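Side-chain contacts in glycogen synthase (Cyanobacterium sp. CLg1, PDB 6GNF), which is a two-domain glycosyltransferase of the GT-B type, in the starch and bacterial glycogen synthase family, and holds adenosine-5'-diphosphate and a glycan in its cleft: residues Ile166-Asp171 with Asp534-Leu539; Ala204-Phe209 with Leu227-Gln232; Ala337-Cys342 with Ile350-Phe355; Met372-Gln377 with Gln490-Met495. One frame throughout, in Å; residues are numbered along the deposited sequence.

Interaction 1 (Ile166-Asp171 with Asp534-Leu539); sequences IFVCND and DIFEQL. With AC1 (4,6-dideoxy-4-{[(1S,4R,5S,6S)-4,5,6-trihydroxy-3-(hydroxymethyl)cyclohex-2-en-1-yl]amino}-alpha-D-glucopyranose), chain D.
F536 reaches from the last helix of the chain onto two branched side chains of strand 166-170. The tight part is at its base: the far methyl of I166, CD1, comes within 3.6 Å of F536 CB, close to where the ring joins its chain. I166 gets there because CG1 stands beside its own backbone N (chi1 -63°) and the chain then runs on extended, while CG2 only grazes the ring, 4.2 Å from F536 CD1. Two residues along the strand, V168 meets the tip, its CG2 lying 3.8 Å from F536 CZ, with the two side chains nearly perpendicular. All three residues are buried. The next turn of the helix is looser, where L539 CD1 stays 4.9 Å from I166 CG2, and E537 points the other way, on the partly exposed side with D534 and Q538 in solvent. At its other end the strand delivers D171, whose OD2 takes hydrogen bonds from O2 and O3 of AC1. Strand 166-170 runs between strands 23-27 and 195-200. Helix 526-540 lies over that sheet, F536 also resting on I24, I535 on L269 and L539 on V197.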
# COMPACT_ATOMS: atom_id res chain seq x y z
N ILE A 166 -10.27 -11.44 -16.34
CA ILE A 166 -10.38 -10.13 -15.71
C ILE A 166 -8.98 -9.71 -15.27
O ILE A 166 -8.38 -10.35 -14.41
CB ILE A 166 -11.31 -10.18 -14.49
CG1 ILE A 166 -12.73 -10.55 -14.91
CG2 ILE A 166 -11.34 -8.83 -13.76
CD1 ILE A 166 -13.64 -10.90 -13.76
N PHE A 167 -8.48 -8.62 -15.85
CA PHE A 167 -7.21 -8.05 -15.43
C PHE A 167 -7.44 -7.05 -14.30
O PHE A 167 -8.14 -6.06 -14.48
CB PHE A 167 -6.53 -7.33 -16.60
CG PHE A 167 -6.03 -8.25 -17.68
CD1 PHE A 167 -4.79 -8.86 -17.57
CD2 PHE A 167 -6.79 -8.50 -18.82
CE1 PHE A 167 -4.32 -9.71 -18.56
CE2 PHE A 167 -6.33 -9.34 -19.81
CZ PHE A 167 -5.09 -9.94 -19.68
N VAL A 168 -6.82 -7.29 -13.15
CA VAL A 168 -6.85 -6.33 -12.05
C VAL A 168 -5.54 -5.54 -12.03
O VAL A 168 -4.47 -6.08 -11.74
CB VAL A 168 -7.07 -7.02 -10.69
CG1 VAL A 168 -7.16 -5.99 -9.57
CG2 VAL A 168 -8.35 -7.84 -10.72
N CYS A 169 -5.63 -4.28 -12.44
CA CYS A 169 -4.49 -3.38 -12.53
C CYS A 169 -4.35 -2.61 -11.22
O CYS A 169 -5.21 -1.81 -10.87
CB CYS A 169 -4.70 -2.41 -13.68
SG CYS A 169 -5.15 -3.26 -15.21
N ASN A 170 -3.24 -2.84 -10.53
CA ASN A 170 -3.00 -2.22 -9.25
C ASN A 170 -2.19 -0.95 -9.40
O ASN A 170 -1.08 -0.98 -9.91
CB ASN A 170 -2.30 -3.20 -8.32
CG ASN A 170 -3.21 -4.34 -7.92
OD1 ASN A 170 -3.98 -4.24 -6.98
ND2 ASN A 170 -3.13 -5.44 -8.67
N ASP A 171 -2.79 0.18 -9.03
CA ASP A 171 -2.12 1.47 -8.98
C ASP A 171 -1.61 1.99 -10.34
O ASP A 171 -1.85 1.37 -11.39
CB ASP A 171 -0.99 1.46 -7.94
CG ASP A 171 -1.40 2.13 -6.61
OD1 ASP A 171 -2.41 2.84 -6.51
OD2 ASP A 171 -0.67 1.87 -5.64
N ASP A 534 -18.42 -10.57 -6.28
CA ASP A 534 -19.70 -10.02 -6.76
C ASP A 534 -19.52 -9.00 -7.87
O ASP A 534 -20.21 -9.06 -8.88
CB ASP A 534 -20.48 -9.37 -5.62
CG ASP A 534 -21.15 -10.39 -4.72
OD1 ASP A 534 -20.99 -11.60 -4.99
OD2 ASP A 534 -21.82 -9.99 -3.74
N ILE A 535 -18.60 -8.07 -7.67
CA ILE A 535 -18.27 -7.09 -8.69
C ILE A 535 -17.75 -7.76 -9.96
O ILE A 535 -18.22 -7.44 -11.05
CB ILE A 535 -17.30 -6.03 -8.15
CG1 ILE A 535 -18.09 -5.03 -7.29
CG2 ILE A 535 -16.60 -5.28 -9.27
CD1 ILE A 535 -17.26 -4.29 -6.27
N PHE A 536 -16.85 -8.73 -9.80
CA PHE A 536 -16.30 -9.46 -10.95
C PHE A 536 -17.39 -10.20 -11.72
O PHE A 536 -17.40 -10.17 -12.94
CB PHE A 536 -15.21 -10.45 -10.52
CG PHE A 536 -13.96 -9.82 -9.95
CD1 PHE A 536 -13.59 -8.51 -10.26
CD2 PHE A 536 -13.13 -10.56 -9.12
CE1 PHE A 536 -12.44 -7.96 -9.72
CE2 PHE A 536 -11.97 -10.01 -8.59
CZ PHE A 536 -11.62 -8.71 -8.89
N GLU A 537 -18.31 -10.83 -11.00
CA GLU A 537 -19.39 -11.59 -11.65
C GLU A 537 -20.32 -10.70 -12.46
O GLU A 537 -20.84 -11.13 -13.49
CB GLU A 537 -20.18 -12.41 -10.63
CG GLU A 537 -19.52 -13.75 -10.32
CD GLU A 537 -20.07 -14.44 -9.08
OE1 GLU A 537 -21.02 -13.92 -8.44
OE2 GLU A 537 -19.53 -15.51 -8.74
N GLN A 538 -20.55 -9.47 -12.00
CA GLN A 538 -21.35 -8.50 -12.74
C GLN A 538 -20.69 -8.07 -14.04
O GLN A 538 -21.36 -7.84 -15.04
CB GLN A 538 -21.64 -7.26 -11.88
CG GLN A 538 -22.62 -7.43 -10.73
CD GLN A 538 -23.81 -8.28 -11.10
OE1 GLN A 538 -24.79 -7.80 -11.68
NE2 GLN A 538 -23.73 -9.57 -10.80
N LEU A 539 -19.36 -7.94 -14.01
CA LEU A 539 -18.60 -7.53 -15.20
C LEU A 539 -18.67 -8.55 -16.32
O LEU A 539 -18.87 -8.19 -17.48
CB LEU A 539 -17.13 -7.28 -14.85
CG LEU A 539 -16.81 -6.01 -14.09
CD1 LEU A 539 -15.32 -5.98 -13.79
CD2 LEU A 539 -17.22 -4.79 -14.88
C1 AC1 D . 3.42 2.16 -3.26
O2 AC1 D . 1.70 2.38 -4.97
C2 AC1 D . 1.96 1.88 -3.64
C4A AC1 D . -3.11 1.13 1.61
C3 AC1 D . 0.98 2.48 -2.64
O3 AC1 D . -0.32 2.00 -2.99
C4 AC1 D . 1.34 2.09 -1.18
N4A AC1 D . 0.42 2.63 -0.15
C5 AC1 D . 2.79 2.54 -0.95
O5 AC1 D . 3.66 1.87 -1.87
C6 AC1 D . 3.29 2.24 0.45
C1B AC1 D . -1.03 2.41 -0.10
C2B AC1 D . -1.76 3.16 1.05
O2B AC1 D . -0.93 4.07 1.76
C3B AC1 D . -2.36 2.31 2.15
O3B AC1 D . -3.28 3.09 2.90
O4 AC1 D . -3.44 0.31 2.74
C5B AC1 D . -2.28 0.36 0.62
C7B AC1 D . -1.33 0.93 -0.10
C6B AC1 D . -2.59 -1.08 0.40
O6B AC1 D . -3.95 -1.16 -0.03

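Interaction 2 (Ala204-Phe209 with Leu227-Gln232); sequences AFQGRF and LSFNTQ. With BGC (beta-D-glucopyranose), chain B; SO4 (sulfate ion), chain J.
OE1 of Q206, 4.4 Å from the F229 ring atom CZ, is gripped by three donors: two from R208 and N256 ND2 from strand 251-256. NE and NH2 of R208 approach side-on and share that one oxygen, R208 NE and R208 NH2 each 2.9 Å from Q206 OE1. The oxygen lies in the plane of the guanidinium, but both nitrogens come from one face of the Q206 amide, NE standing 49° out of the carbonyl plane. Q206 NE2 is bonded to the carbonyls of I203 and V287.

Held this way, the guanidinium turns one face to F229: CE2 sits over its centre, 3.6 Å from R208 CZ. The two planes are 56° apart, so the ring leans on the cation without lying flat against it. The arginine spans the gap because its chain is extended from CG to NE. T231 comes from across, its CG2 3.7 Å from R208 NH1; NH1 bonds to F233 O, while E288 takes both R208 NH2, as a salt bridge, and T231 OG1.

Next door, G207 N donates to O1 of a sulfate at 3.0 Å, and F205 puts a ring face against the glucose BGC, its CE1 3.6 Å from BGC C5, with A204 CB over the opposite face. R208 and F229 come from the outer strands of a three-stranded antiparallel sheet, and the loop leading into it carries F205, an aromatic platform for sugar in the glycan pocket.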
# COMPACT_ATOMS: atom_id res chain seq x y z
N ALA A 204 -2.28 9.62 -4.48
CA ALA A 204 -1.23 10.64 -4.48
C ALA A 204 -0.23 10.42 -5.62
O ALA A 204 0.37 11.37 -6.10
CB ALA A 204 -0.49 10.66 -3.15
N PHE A 205 -0.10 9.19 -6.11
CA PHE A 205 0.81 8.91 -7.20
C PHE A 205 -0.00 8.41 -8.39
O PHE A 205 -0.74 7.43 -8.29
CB PHE A 205 1.86 7.89 -6.76
CG PHE A 205 2.51 8.24 -5.45
CD1 PHE A 205 3.41 9.31 -5.37
CD2 PHE A 205 2.20 7.54 -4.29
CE1 PHE A 205 3.98 9.66 -4.17
CE2 PHE A 205 2.78 7.89 -3.08
CZ PHE A 205 3.67 8.95 -3.02
N GLN A 206 0.14 9.12 -9.50
CA GLN A 206 -0.77 9.00 -10.63
C GLN A 206 -0.10 8.71 -11.97
O GLN A 206 -0.79 8.53 -12.97
CB GLN A 206 -1.58 10.30 -10.73
CG GLN A 206 -2.31 10.66 -9.46
CD GLN A 206 -3.05 11.98 -9.54
OE1 GLN A 206 -2.85 12.77 -10.47
NE2 GLN A 206 -3.89 12.25 -8.55
N GLY A 207 1.23 8.65 -12.00
CA GLY A 207 1.97 8.49 -13.24
C GLY A 207 1.88 9.76 -14.05
O GLY A 207 1.50 9.73 -15.22
N ARG A 208 2.21 10.88 -13.40
CA ARG A 208 2.34 12.15 -14.09
C ARG A 208 3.73 12.19 -14.71
O ARG A 208 4.72 12.02 -14.01
CB ARG A 208 2.16 13.32 -13.13
CG ARG A 208 0.79 13.34 -12.47
CD ARG A 208 0.61 14.59 -11.63
NE ARG A 208 -0.66 14.57 -10.90
CZ ARG A 208 -1.15 15.61 -10.23
NH1 ARG A 208 -0.49 16.76 -10.18
NH2 ARG A 208 -2.32 15.51 -9.60
N PHE A 209 3.77 12.37 -16.03
CA PHE A 209 5.02 12.46 -16.76
C PHE A 209 4.93 13.57 -17.78
O PHE A 209 3.84 13.93 -18.20
CB PHE A 209 5.29 11.14 -17.50
CG PHE A 209 5.45 9.98 -16.59
CD1 PHE A 209 6.58 9.88 -15.78
CD2 PHE A 209 4.48 9.00 -16.51
CE1 PHE A 209 6.74 8.81 -14.93
CE2 PHE A 209 4.63 7.93 -15.65
CZ PHE A 209 5.77 7.84 -14.87
N LEU A 227 -4.99 10.64 -21.81
CA LEU A 227 -3.75 10.83 -21.07
C LEU A 227 -3.50 12.28 -20.65
O LEU A 227 -2.71 12.55 -19.76
CB LEU A 227 -2.56 10.36 -21.92
CG LEU A 227 -2.42 8.84 -22.02
CD1 LEU A 227 -1.65 8.44 -23.27
CD2 LEU A 227 -1.74 8.29 -20.77
N SER A 228 -4.18 13.22 -21.30
CA SER A 228 -3.89 14.63 -21.11
C SER A 228 -4.31 15.16 -19.75
O SER A 228 -5.25 14.66 -19.14
CB SER A 228 -4.56 15.43 -22.23
OG SER A 228 -3.97 15.04 -23.47
N PHE A 229 -3.57 16.16 -19.26
CA PHE A 229 -3.75 16.64 -17.90
C PHE A 229 -3.10 18.00 -17.70
O PHE A 229 -2.02 18.26 -18.23
CB PHE A 229 -3.12 15.63 -16.94
CG PHE A 229 -3.48 15.87 -15.51
CD1 PHE A 229 -4.78 15.66 -15.06
CD2 PHE A 229 -2.52 16.26 -14.59
CE1 PHE A 229 -5.11 15.86 -13.73
CE2 PHE A 229 -2.84 16.45 -13.27
CZ PHE A 229 -4.14 16.25 -12.83
N ASN A 230 -3.77 18.86 -16.94
CA ASN A 230 -3.24 20.19 -16.63
C ASN A 230 -3.19 20.42 -15.14
O ASN A 230 -4.19 20.24 -14.47
CB ASN A 230 -4.10 21.28 -17.25
CG ASN A 230 -3.63 21.66 -18.62
OD1 ASN A 230 -3.82 20.92 -19.58
ND2 ASN A 230 -2.99 22.82 -18.73
N THR A 231 -2.06 20.91 -14.65
CA THR A 231 -1.87 21.13 -13.22
C THR A 231 -0.70 22.05 -12.94
O THR A 231 0.11 22.32 -13.84
CB THR A 231 -1.64 19.80 -12.49
OG1 THR A 231 -1.49 20.02 -11.08
CG2 THR A 231 -0.38 19.10 -13.01
N GLN A 232 -0.58 22.47 -11.68
CA GLN A 232 0.55 23.26 -11.21
C GLN A 232 1.58 22.41 -10.46
O GLN A 232 2.64 22.90 -10.09
CB GLN A 232 0.05 24.37 -10.29
CG GLN A 232 -0.88 25.35 -10.97
CD GLN A 232 -1.31 26.47 -10.04
OE1 GLN A 232 -1.62 26.23 -8.87
NE2 GLN A 232 -1.29 27.70 -10.55
C2 BGC B . 8.01 9.97 -6.32
C3 BGC B . 7.17 8.69 -6.33
C4 BGC B . 7.48 7.90 -5.05
C5 BGC B . 7.44 8.76 -3.77
C6 BGC B . 8.11 8.04 -2.62
C1 BGC B . 7.63 10.77 -5.06
O1 BGC B . 8.25 12.06 -5.07
O2 BGC B . 7.80 10.76 -7.50
O3 BGC B . 7.42 7.89 -7.50
O4 BGC B . 6.52 6.86 -4.91
O5 BGC B . 8.07 10.04 -3.92
O6 BGC B . 7.33 8.27 -1.45
S SO4 J . 4.65 9.51 -9.99
O1 SO4 J . 3.51 8.57 -10.10
O2 SO4 J . 4.86 10.19 -11.29
O3 SO4 J . 5.86 8.74 -9.59
O4 SO4 J . 4.35 10.53 -8.96

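Interaction 3 (Ala337-Cys342 with Ile350-Phe355); sequences ALQKEC and IPLFGF
L338 lays its CD2 methyl over the end of L352, 3.7 Å from L352 CD2 and 4.0 Å from L352 CD1, so that one methyl of the helix residue faces both methyls of the strand residue. The reach comes from L338 holding CG opposite its backbone N (chi1 179°), which swings the branch off the helix toward the sheet. Beside it, the aliphatic part of Q339 runs antiparallel alongside L352, and Q339 CG lies 4.1 Å from L352 CD1. The amide beyond is occupied with other partners: OE1 accepts from the backbone N of D347 and NE2 donates to Q381 OE1. I350 stays slightly further off, I350 CB being 4.7 Å from Q339 NE2, and its carbonyl oxygen is bonded to K335 NZ. Here helix 327-341 meets the parallel sheet of the Rossmann-like C-terminal domain, on strand 352-356 between strands 381-385 and 426-429; F419 and I420 of helix 414-423 touch L338 as well. Between the two segments themselves the chemistry is buried aliphatic carbon against aliphatic carbon, with no directional bond to fix the pairing, so shape sets how helix and strand fit, while the polar end of Q339 is anchored outside the pair.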
# COMPACT_ATOMS: atom_id res chain seq x y z
N ALA A 337 8.80 -6.80 27.60
CA ALA A 337 9.85 -7.12 26.63
C ALA A 337 10.13 -5.95 25.68
O ALA A 337 11.29 -5.64 25.40
CB ALA A 337 9.47 -8.36 25.83
N LEU A 338 9.07 -5.32 25.19
CA LEU A 338 9.20 -4.14 24.33
C LEU A 338 9.89 -3.01 25.08
O LEU A 338 10.83 -2.39 24.57
CB LEU A 338 7.82 -3.67 23.87
CG LEU A 338 7.73 -2.42 22.98
CD1 LEU A 338 8.51 -2.61 21.69
CD2 LEU A 338 6.27 -2.10 22.70
N GLN A 339 9.44 -2.75 26.30
CA GLN A 339 10.02 -1.71 27.13
C GLN A 339 11.52 -1.90 27.29
O GLN A 339 12.28 -0.95 27.09
CB GLN A 339 9.33 -1.67 28.50
CG GLN A 339 7.93 -1.09 28.43
CD GLN A 339 7.19 -1.11 29.75
OE1 GLN A 339 7.42 -1.98 30.59
NE2 GLN A 339 6.29 -0.16 29.94
N LYS A 340 11.93 -3.10 27.69
CA LYS A 340 13.35 -3.41 27.83
C LYS A 340 14.10 -3.29 26.51
O LYS A 340 15.20 -2.75 26.47
CB LYS A 340 13.56 -4.80 28.42
CG LYS A 340 15.00 -5.28 28.33
CD LYS A 340 15.35 -6.29 29.40
CE LYS A 340 16.85 -6.55 29.41
NZ LYS A 340 17.33 -7.09 28.11
N GLU A 341 13.53 -3.82 25.44
CA GLU A 341 14.18 -3.77 24.13
C GLU A 341 14.48 -2.33 23.70
O GLU A 341 15.47 -2.07 23.04
CB GLU A 341 13.31 -4.45 23.08
CG GLU A 341 14.01 -4.75 21.76
CD GLU A 341 14.95 -5.93 21.82
OE1 GLU A 341 15.31 -6.40 22.92
OE2 GLU A 341 15.33 -6.41 20.73
N CYS A 342 13.61 -1.39 24.09
CA CYS A 342 13.71 -0.00 23.65
C CYS A 342 14.43 0.90 24.64
O CYS A 342 14.55 2.10 24.41
CB CYS A 342 12.31 0.54 23.37
SG CYS A 342 11.48 -0.31 21.99
N ILE A 350 2.36 1.73 32.72
CA ILE A 350 2.50 2.95 31.92
C ILE A 350 1.97 2.69 30.52
O ILE A 350 2.47 1.80 29.84
CB ILE A 350 3.97 3.40 31.83
CG1 ILE A 350 4.48 3.81 33.21
CG2 ILE A 350 4.11 4.59 30.88
CD1 ILE A 350 5.99 3.91 33.30
N PRO A 351 0.96 3.47 30.07
CA PRO A 351 0.40 3.23 28.74
C PRO A 351 1.42 3.50 27.64
O PRO A 351 2.09 4.52 27.67
CB PRO A 351 -0.77 4.22 28.66
CG PRO A 351 -0.42 5.30 29.62
CD PRO A 351 0.36 4.65 30.73
N LEU A 352 1.52 2.58 26.69
CA LEU A 352 2.52 2.67 25.63
C LEU A 352 1.87 2.81 24.26
O LEU A 352 0.98 2.04 23.91
CB LEU A 352 3.42 1.43 25.66
CG LEU A 352 4.71 1.53 24.84
CD1 LEU A 352 5.83 0.74 25.49
CD2 LEU A 352 4.53 1.07 23.40
N PHE A 353 2.33 3.80 23.50
CA PHE A 353 1.89 4.05 22.13
C PHE A 353 2.97 3.61 21.14
O PHE A 353 4.15 3.91 21.33
CB PHE A 353 1.62 5.54 21.91
CG PHE A 353 0.43 6.06 22.66
CD1 PHE A 353 0.54 6.47 23.97
CD2 PHE A 353 -0.80 6.16 22.03
CE1 PHE A 353 -0.56 6.96 24.66
CE2 PHE A 353 -1.91 6.65 22.71
CZ PHE A 353 -1.79 7.05 24.02
N GLY A 354 2.57 2.92 20.08
CA GLY A 354 3.51 2.44 19.07
C GLY A 354 3.17 2.95 17.67
O GLY A 354 2.01 2.91 17.25
N PHE A 355 4.19 3.42 16.95
CA PHE A 355 4.04 3.83 15.56
C PHE A 355 4.95 2.99 14.68
O PHE A 355 6.12 2.78 14.99
CB PHE A 355 4.38 5.31 15.39
CG PHE A 355 4.48 5.75 13.95
CD1 PHE A 355 5.66 5.59 13.24
CD2 PHE A 355 3.39 6.32 13.30
CE1 PHE A 355 5.75 5.98 11.91
CE2 PHE A 355 3.48 6.72 11.98
CZ PHE A 355 4.66 6.55 11.28

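Interaction 4 (Met372-Gln377 with Gln490-Met495); sequences MPKLKQ and QGVDAM
The charged link comes first: K374 NZ bonds to D493 OD1 at 3.1 Å, a salt bridge at an exposed edge. The ammonium arrives on the syn side of that oxygen, 18° out of the carboxylate plane. To get there the lysine chain bends twice, at chi2 (-149°) and again at chi4 (84°), and its last carbons follow the same oxygen, K374 CE lying 3.6 Å from D493 OD1. A second, weak hydrogen bond runs from NZ to Q489 OE1, so the ammonium sits between side chains one turn apart on helix 485-503. That helix and the short helix 372-375 both belong to the C-terminal Rossmann-like domain of the GT-B fold; helix 372-375 directly follows helix 365-370 and leads on to strand 381-385. V492 CG1 lies 4.1 Å from K374 NZ, a methyl against the ammonium; the valine's apolar packing is on V367, A370 and A371. Further in, the ends of L375 and M495 approach each other, L375 CD2 4.6 Å from M495 CE; L375 continues onto M499, and M495 onto V367 and I368. In the backbone, A494 is tied to N471, outside both helices.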
# COMPACT_ATOMS: atom_id res chain seq x y z
N MET A 372 6.76 15.90 21.07
CA MET A 372 7.47 15.42 22.27
C MET A 372 7.43 16.36 23.47
O MET A 372 7.18 15.91 24.58
CB MET A 372 8.93 15.06 21.93
CG MET A 372 9.07 13.82 21.06
SD MET A 372 8.71 12.30 21.97
CE MET A 372 8.21 11.21 20.64
N PRO A 373 7.66 17.67 23.25
CA PRO A 373 7.60 18.60 24.39
C PRO A 373 6.26 18.54 25.14
O PRO A 373 6.25 18.62 26.37
CB PRO A 373 7.80 19.97 23.75
CG PRO A 373 8.53 19.69 22.47
CD PRO A 373 8.00 18.38 22.00
N LYS A 374 5.16 18.38 24.41
CA LYS A 374 3.84 18.29 25.03
C LYS A 374 3.50 16.90 25.56
O LYS A 374 2.59 16.75 26.37
CB LYS A 374 2.75 18.70 24.03
CG LYS A 374 2.76 20.18 23.66
CD LYS A 374 1.35 20.66 23.33
CE LYS A 374 1.33 22.08 22.80
NZ LYS A 374 1.62 22.11 21.34
N LEU A 375 4.19 15.88 25.07
CA LEU A 375 3.84 14.50 25.41
C LEU A 375 4.20 14.09 26.84
O LEU A 375 3.52 13.25 27.45
CB LEU A 375 4.49 13.52 24.43
CG LEU A 375 3.88 13.47 23.02
CD1 LEU A 375 4.67 12.50 22.15
CD2 LEU A 375 2.41 13.09 23.06
N LYS A 376 5.25 14.68 27.40
CA LYS A 376 5.69 14.30 28.74
C LYS A 376 4.57 14.46 29.77
O LYS A 376 4.49 13.69 30.72
CB LYS A 376 6.92 15.11 29.17
CG LYS A 376 7.67 14.45 30.31
CD LYS A 376 9.00 15.11 30.61
CE LYS A 376 9.83 14.24 31.55
NZ LYS A 376 10.87 15.01 32.28
N GLN A 377 3.71 15.45 29.54
CA GLN A 377 2.55 15.70 30.41
C GLN A 377 1.58 14.52 30.50
O GLN A 377 0.88 14.36 31.50
CB GLN A 377 1.80 16.95 29.91
CG GLN A 377 2.58 18.26 29.98
CD GLN A 377 2.97 18.67 31.41
OE1 GLN A 377 2.63 18.00 32.38
NE2 GLN A 377 3.65 19.80 31.52
N GLN A 490 -0.59 22.37 14.74
CA GLN A 490 -2.01 22.04 14.74
C GLN A 490 -2.20 20.53 14.71
O GLN A 490 -3.09 19.99 15.37
CB GLN A 490 -2.72 22.65 13.53
CG GLN A 490 -2.66 24.16 13.48
CD GLN A 490 -3.67 24.76 12.53
OE1 GLN A 490 -4.15 25.87 12.75
NE2 GLN A 490 -3.99 24.04 11.46
N GLY A 491 -1.36 19.86 13.92
CA GLY A 491 -1.34 18.40 13.88
C GLY A 491 -1.01 17.80 15.23
O GLY A 491 -1.66 16.85 15.68
N VAL A 492 0.01 18.36 15.89
CA VAL A 492 0.41 17.91 17.22
C VAL A 492 -0.78 17.95 18.17
O VAL A 492 -1.12 16.94 18.79
CB VAL A 492 1.57 18.77 17.79
CG1 VAL A 492 1.75 18.56 19.29
CG2 VAL A 492 2.87 18.45 17.05
N ASP A 493 -1.45 19.10 18.22
CA ASP A 493 -2.62 19.28 19.07
C ASP A 493 -3.75 18.32 18.68
O ASP A 493 -4.39 17.70 19.53
CB ASP A 493 -3.10 20.73 19.01
CG ASP A 493 -2.06 21.72 19.58
OD1 ASP A 493 -1.22 21.32 20.42
OD2 ASP A 493 -2.10 22.91 19.21
N ALA A 494 -3.96 18.14 17.38
CA ALA A 494 -5.00 17.25 16.88
C ALA A 494 -4.74 15.78 17.26
O ALA A 494 -5.67 15.05 17.60
CB ALA A 494 -5.11 17.39 15.37
N MET A 495 -3.47 15.37 17.22
CA MET A 495 -3.09 14.01 17.61
C MET A 495 -3.34 13.80 19.10
O MET A 495 -3.93 12.81 19.50
CB MET A 495 -1.61 13.76 17.28
CG MET A 495 -1.11 12.37 17.65
SD MET A 495 0.64 12.14 17.28
CE MET A 495 1.39 13.15 18.55

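Interactions 1 and 3 are alike in kind: each lays a helix on a strand of a domain's central sheet through buried apolar side chains, one in each domain, about 42 Å apart between centres and on opposite sides of the molecule. Interaction 2 is also buried but sets an arginine, held by a glutamine of its own segment, against a phenylalanine of the other edge strand, and it lies about 5 Å from interaction 1 at the nearest atoms. Only interaction 4 leans on an exposed ion pair. It shares its domain with interaction 3, centres about 18 Å apart, and its helix 485-503 also touches F353. Interactions 1 and 2 each carry a residue of the glycan pocket.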